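Local atomic coordinates of jacalin-type lectin domain-containing protein (Musa acuminata, PDB entry 7KMU), a protein that probably binds mannose-containing glycans as a dimeric jacalin-related lectin, with antiviral and mitogenic activity. Residues F84-T96 and G102-I114. Residues are numbered along the deposited sequence; the frame is centred on the assembly and turned at random.
Sequences FGLTIIGKLTLTT and GPFGAYEGTPFSI
Lys91 reaches across the connection 105-109 that follows strand 100-104, and its ammonium meets the carboxylate of Glu108. Its CG stands anti to the carbonyl carbon (chi1 -86°), and the chain is extended from there. The methylenes run over backbone carbonyls, with CG 3.2 Å from Tyr107 O and CE 3.5 Å from Gly105 O. They cover Tyr107 O, which is buried here and has no hydrogen-bond partner in the model. NZ then forms a salt bridge to Glu108 OE2 at 2.8 Å. It meets the anti side of that oxygen, 21° out of the carboxylate plane. A water accepts from Lys91 NZ and donates to Ala106 O, tying the ammonium to the connection a second time.

Leu92 and Phe104 form an antiparallel hydrogen-bonded pair in the hairpin of strands 86-96 and 100-104. Leu92 N to Phe104 O and Phe104 N to Leu92 O both measure 3.0 Å. Beyond the pair, Thr93 and Pro103 lie side by side and point the same way, with Thr93 OG1 3.2 Å from Pro103 CB.

Phe112 of strand 110-116 packs against the sheet face that carries Leu92 and Phe104, away from Lys91. Its CE1 lies 3.9 Å from Ile89 CD1, the two side chains crossing at about a right angle, and its CZ touches Leu92 CD1. Trp10 stacks on the same ring.

The connection closes a Greek key, passing from one edge strand of this four-stranded sheet to the other. The salt bridge and water tie it to strand 86-96. The carboxylate probably balances the lysine charge, while the methylenes shield an unpaired carbonyl.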
loop_
_atom_site.group_PDB
_atom_site.type_symbol
_atom_site.label_atom_id
_atom_site.label_comp_id
_atom_site.label_asym_id
_atom_site.label_seq_id
_atom_site.Cartn_x
_atom_site.Cartn_y
_atom_site.Cartn_z
ATOM N N PHE B 84 -11.571 -2.464 -22.422
ATOM C CA PHE B 84 -11.344 -2.884 -23.817
ATOM C C PHE B 84 -10.017 -3.666 -23.972
ATOM O O PHE B 84 -9.261 -3.432 -24.914
ATOM C CB PHE B 84 -11.416 -1.682 -24.791
ATOM C CG PHE B 84 -12.769 -1.026 -24.875
ATOM C CD1 PHE B 84 -13.766 -1.554 -25.692
ATOM C CD2 PHE B 84 -13.052 0.119 -24.140
ATOM C CE1 PHE B 84 -15.024 -0.947 -25.768
ATOM C CE2 PHE B 84 -14.311 0.724 -24.215
ATOM C CZ PHE B 84 -15.286 0.190 -25.035
ATOM N N GLY B 85 -9.721 -4.553 -23.028
ATOM C CA GLY B 85 -8.477 -5.313 -23.094
ATOM C C GLY B 85 -7.248 -4.661 -22.477
ATOM O O GLY B 85 -6.269 -5.363 -22.219
ATOM N N LEU B 86 -7.261 -3.320 -22.250
ATOM C CA LEU B 86 -6.157 -2.643 -21.554
ATOM C C LEU B 86 -6.346 -2.875 -20.058
ATOM O O LEU B 86 -7.486 -3.008 -19.613
ATOM C CB LEU B 86 -6.185 -1.112 -21.782
ATOM C CG LEU B 86 -5.980 -0.586 -23.204
ATOM C CD1 LEU B 86 -6.166 0.909 -23.239
ATOM C CD2 LEU B 86 -4.612 -0.948 -23.738
ATOM N N THR B 87 -5.261 -2.879 -19.280
ATOM C CA THR B 87 -5.333 -2.994 -17.819
ATOM C C THR B 87 -4.909 -1.614 -17.301
ATOM O O THR B 87 -3.750 -1.235 -17.454
ATOM C CB THR B 87 -4.416 -4.122 -17.299
ATOM O OG1 THR B 87 -4.816 -5.366 -17.887
ATOM C CG2 THR B 87 -4.459 -4.262 -15.783
ATOM N N ILE B 88 -5.852 -0.847 -16.743
ATOM C CA ILE B 88 -5.596 0.543 -16.330
ATOM C C ILE B 88 -6.288 0.849 -14.986
ATOM O O ILE B 88 -6.940 -0.021 -14.406
ATOM C CB ILE B 88 -6.092 1.525 -17.450
ATOM C CG1 ILE B 88 -7.623 1.450 -17.632
ATOM C CG2 ILE B 88 -5.363 1.301 -18.811
ATOM C CD1 ILE B 88 -8.205 2.541 -18.542
ATOM N N ILE B 89 -6.185 2.102 -14.523
ATOM C CA ILE B 89 -6.884 2.536 -13.303
ATOM C C ILE B 89 -8.302 2.970 -13.718
ATOM O O ILE B 89 -8.472 3.878 -14.547
ATOM C CB ILE B 89 -6.103 3.665 -12.582
ATOM C CG1 ILE B 89 -4.634 3.262 -12.291
ATOM C CG2 ILE B 89 -6.843 4.106 -11.284
ATOM C CD1 ILE B 89 -4.471 1.924 -11.465
ATOM N N GLY B 90 -9.309 2.301 -13.147
ATOM C CA GLY B 90 -10.701 2.564 -13.488
ATOM C C GLY B 90 -11.441 3.429 -12.489
ATOM O O GLY B 90 -12.445 4.052 -12.849
ATOM N N LYS B 91 -10.965 3.454 -11.219
ATOM C CA LYS B 91 -11.563 4.247 -10.144
ATOM C C LYS B 91 -10.452 4.734 -9.245
ATOM O O LYS B 91 -9.472 4.014 -9.038
ATOM C CB LYS B 91 -12.540 3.410 -9.309
ATOM C CG LYS B 91 -13.934 3.382 -9.880
ATOM C CD LYS B 91 -14.941 2.832 -8.874
ATOM C CE LYS B 91 -16.293 2.839 -9.508
ATOM N NZ LYS B 91 -17.345 2.375 -8.573
ATOM N N LEU B 92 -10.583 5.965 -8.719
ATOM C CA LEU B 92 -9.574 6.520 -7.841
ATOM C C LEU B 92 -10.196 7.499 -6.847
ATOM O O LEU B 92 -11.066 8.293 -7.215
ATOM C CB LEU B 92 -8.492 7.239 -8.684
ATOM C CG LEU B 92 -7.194 7.627 -7.968
ATOM C CD1 LEU B 92 -6.440 6.381 -7.439
ATOM C CD2 LEU B 92 -6.282 8.422 -8.916
ATOM N N THR B 93 -9.703 7.460 -5.604
ATOM C CA THR B 93 -10.087 8.357 -4.525
ATOM C C THR B 93 -8.826 8.768 -3.786
ATOM O O THR B 93 -7.914 7.939 -3.595
ATOM C CB THR B 93 -11.016 7.630 -3.517
ATOM O OG1 THR B 93 -12.200 7.143 -4.160
ATOM C CG2 THR B 93 -11.438 8.525 -2.336
ATOM N N LEU B 94 -8.777 10.034 -3.353
ATOM C CA LEU B 94 -7.730 10.531 -2.455
ATOM C C LEU B 94 -8.441 11.031 -1.218
ATOM O O LEU B 94 -9.425 11.776 -1.346
ATOM C CB LEU B 94 -6.864 11.658 -3.049
ATOM C CG LEU B 94 -6.086 11.324 -4.320
ATOM C CD1 LEU B 94 -5.354 12.552 -4.840
ATOM C CD2 LEU B 94 -5.070 10.195 -4.072
ATOM N N THR B 95 -7.973 10.628 -0.028
ATOM C CA THR B 95 -8.590 11.095 1.208
ATOM C C THR B 95 -7.569 11.889 1.985
ATOM O O THR B 95 -6.412 11.473 2.096
ATOM C CB THR B 95 -9.138 9.929 2.041
ATOM O OG1 THR B 95 -10.024 9.133 1.236
ATOM C CG2 THR B 95 -9.884 10.410 3.301
ATOM N N THR B 96 -7.967 13.070 2.460
ATOM C CA THR B 96 -7.092 13.902 3.277
ATOM C C THR B 96 -7.514 13.774 4.735
ATOM O O THR B 96 -8.470 13.068 5.050
ATOM C CB THR B 96 -7.125 15.366 2.805
ATOM O OG1 THR B 96 -8.316 15.998 3.311
ATOM C CG2 THR B 96 -7.041 15.503 1.304
ATOM N N GLY B 102 -13.280 12.286 -4.428
ATOM C CA GLY B 102 -13.726 11.138 -5.186
ATOM C C GLY B 102 -14.776 10.339 -4.437
ATOM O O GLY B 102 -15.349 10.826 -3.458
ATOM N N PRO B 103 -15.072 9.113 -4.884
ATOM C CA PRO B 103 -14.436 8.384 -5.993
ATOM C C PRO B 103 -14.768 8.928 -7.370
ATOM O O PRO B 103 -15.862 9.451 -7.602
ATOM C CB PRO B 103 -14.978 6.952 -5.830
ATOM C CG PRO B 103 -16.330 7.155 -5.178
ATOM C CD PRO B 103 -16.114 8.294 -4.222
ATOM N N PHE B 104 -13.805 8.807 -8.284
ATOM C CA PHE B 104 -13.974 9.158 -9.688
ATOM C C PHE B 104 -13.783 7.905 -10.513
ATOM O O PHE B 104 -13.027 7.011 -10.113
ATOM C CB PHE B 104 -12.994 10.250 -10.122
ATOM C CG PHE B 104 -13.107 11.472 -9.256
ATOM C CD1 PHE B 104 -14.306 12.183 -9.179
ATOM C CD2 PHE B 104 -12.039 11.887 -8.474
ATOM C CE1 PHE B 104 -14.425 13.284 -8.339
ATOM C CE2 PHE B 104 -12.149 13.017 -7.659
ATOM C CZ PHE B 104 -13.345 13.701 -7.590
ATOM N N GLY B 105 -14.467 7.836 -11.650
ATOM C CA GLY B 105 -14.403 6.666 -12.512
ATOM C C GLY B 105 -15.579 5.752 -12.248
ATOM O O GLY B 105 -16.218 5.849 -11.196
ATOM N N ALA B 106 -15.889 4.870 -13.200
ATOM C CA ALA B 106 -17.054 3.990 -13.078
ATOM C C ALA B 106 -16.738 2.496 -13.078
ATOM O O ALA B 106 -17.548 1.705 -12.588
ATOM C CB ALA B 106 -18.048 4.307 -14.186
ATOM N N TYR B 107 -15.588 2.096 -13.633
ATOM C CA TYR B 107 -15.217 0.687 -13.727
ATOM C C TYR B 107 -14.596 0.131 -12.458
ATOM O O TYR B 107 -13.812 0.813 -11.797
ATOM C CB TYR B 107 -14.232 0.476 -14.892
ATOM C CG TYR B 107 -14.867 0.214 -16.242
ATOM C CD1 TYR B 107 -15.777 1.114 -16.795
ATOM C CD2 TYR B 107 -14.472 -0.871 -17.018
ATOM C CE1 TYR B 107 -16.323 0.907 -18.060
ATOM C CE2 TYR B 107 -15.017 -1.094 -18.282
ATOM C CZ TYR B 107 -15.943 -0.202 -18.798
ATOM O OH TYR B 107 -16.482 -0.416 -20.043
ATOM N N GLU B 108 -14.912 -1.138 -12.144
ATOM C CA GLU B 108 -14.319 -1.835 -11.011
ATOM C C GLU B 108 -13.582 -3.091 -11.497
ATOM O O GLU B 108 -13.759 -3.525 -12.647
ATOM C CB GLU B 108 -15.357 -2.150 -9.914
ATOM C CG GLU B 108 -15.834 -0.897 -9.192
ATOM C CD GLU B 108 -16.612 -1.075 -7.900
ATOM O OE1 GLU B 108 -16.859 -2.234 -7.496
ATOM O OE2 GLU B 108 -16.961 -0.046 -7.281
ATOM N N GLY B 109 -12.723 -3.624 -10.647
ATOM C CA GLY B 109 -11.929 -4.800 -10.973
ATOM C C GLY B 109 -11.225 -5.312 -9.744
ATOM O O GLY B 109 -11.875 -5.876 -8.852
ATOM N N THR B 110 -9.903 -5.080 -9.663
ATOM C CA THR B 110 -9.118 -5.510 -8.512
ATOM C C THR B 110 -8.857 -4.286 -7.638
ATOM O O THR B 110 -8.162 -3.375 -8.082
ATOM C CB THR B 110 -7.810 -6.193 -8.941
ATOM O OG1 THR B 110 -8.128 -7.270 -9.830
ATOM C CG2 THR B 110 -7.030 -6.753 -7.759
ATOM N N PRO B 111 -9.439 -4.199 -6.430
ATOM C CA PRO B 111 -9.200 -3.013 -5.605
ATOM C C PRO B 111 -7.802 -2.943 -5.027
ATOM O O PRO B 111 -7.134 -3.960 -4.841
ATOM C CB PRO B 111 -10.232 -3.143 -4.485
ATOM C CG PRO B 111 -10.435 -4.609 -4.348
ATOM C CD PRO B 111 -10.339 -5.161 -5.753
ATOM N N PHE B 112 -7.364 -1.714 -4.758
ATOM C CA PHE B 112 -6.118 -1.421 -4.063
ATOM C C PHE B 112 -6.411 -0.303 -3.071
ATOM O O PHE B 112 -7.310 0.532 -3.297
ATOM C CB PHE B 112 -4.962 -1.042 -5.001
ATOM C CG PHE B 112 -5.164 0.180 -5.870
ATOM C CD1 PHE B 112 -5.771 0.072 -7.113
ATOM C CD2 PHE B 112 -4.711 1.434 -5.458
ATOM C CE1 PHE B 112 -5.952 1.200 -7.921
ATOM C CE2 PHE B 112 -4.903 2.566 -6.259
ATOM C CZ PHE B 112 -5.522 2.439 -7.490
ATOM N N SER B 113 -5.666 -0.280 -1.962
ATOM C CA SER B 113 -5.861 0.728 -0.936
ATOM C C SER B 113 -4.585 0.949 -0.169
ATOM O O SER B 113 -3.888 -0.021 0.187
ATOM C CB SER B 113 -6.990 0.335 0.011
ATOM O OG SER B 113 -6.724 -0.905 0.652
ATOM N N ILE B 114 -4.264 2.233 0.076
ATOM C CA ILE B 114 -3.070 2.652 0.807
ATOM C C ILE B 114 -3.491 3.527 1.975
ATOM O O ILE B 114 -3.452 4.751 1.863
ATOM C CB ILE B 114 -2.022 3.362 -0.100
ATOM C CG1 ILE B 114 -1.686 2.524 -1.321
ATOM C CG2 ILE B 114 -0.735 3.724 0.681
ATOM C CD1 ILE B 114 -2.765 2.562 -2.513
HETATM O O HOH W 1 -19.316 2.147 -10.554
#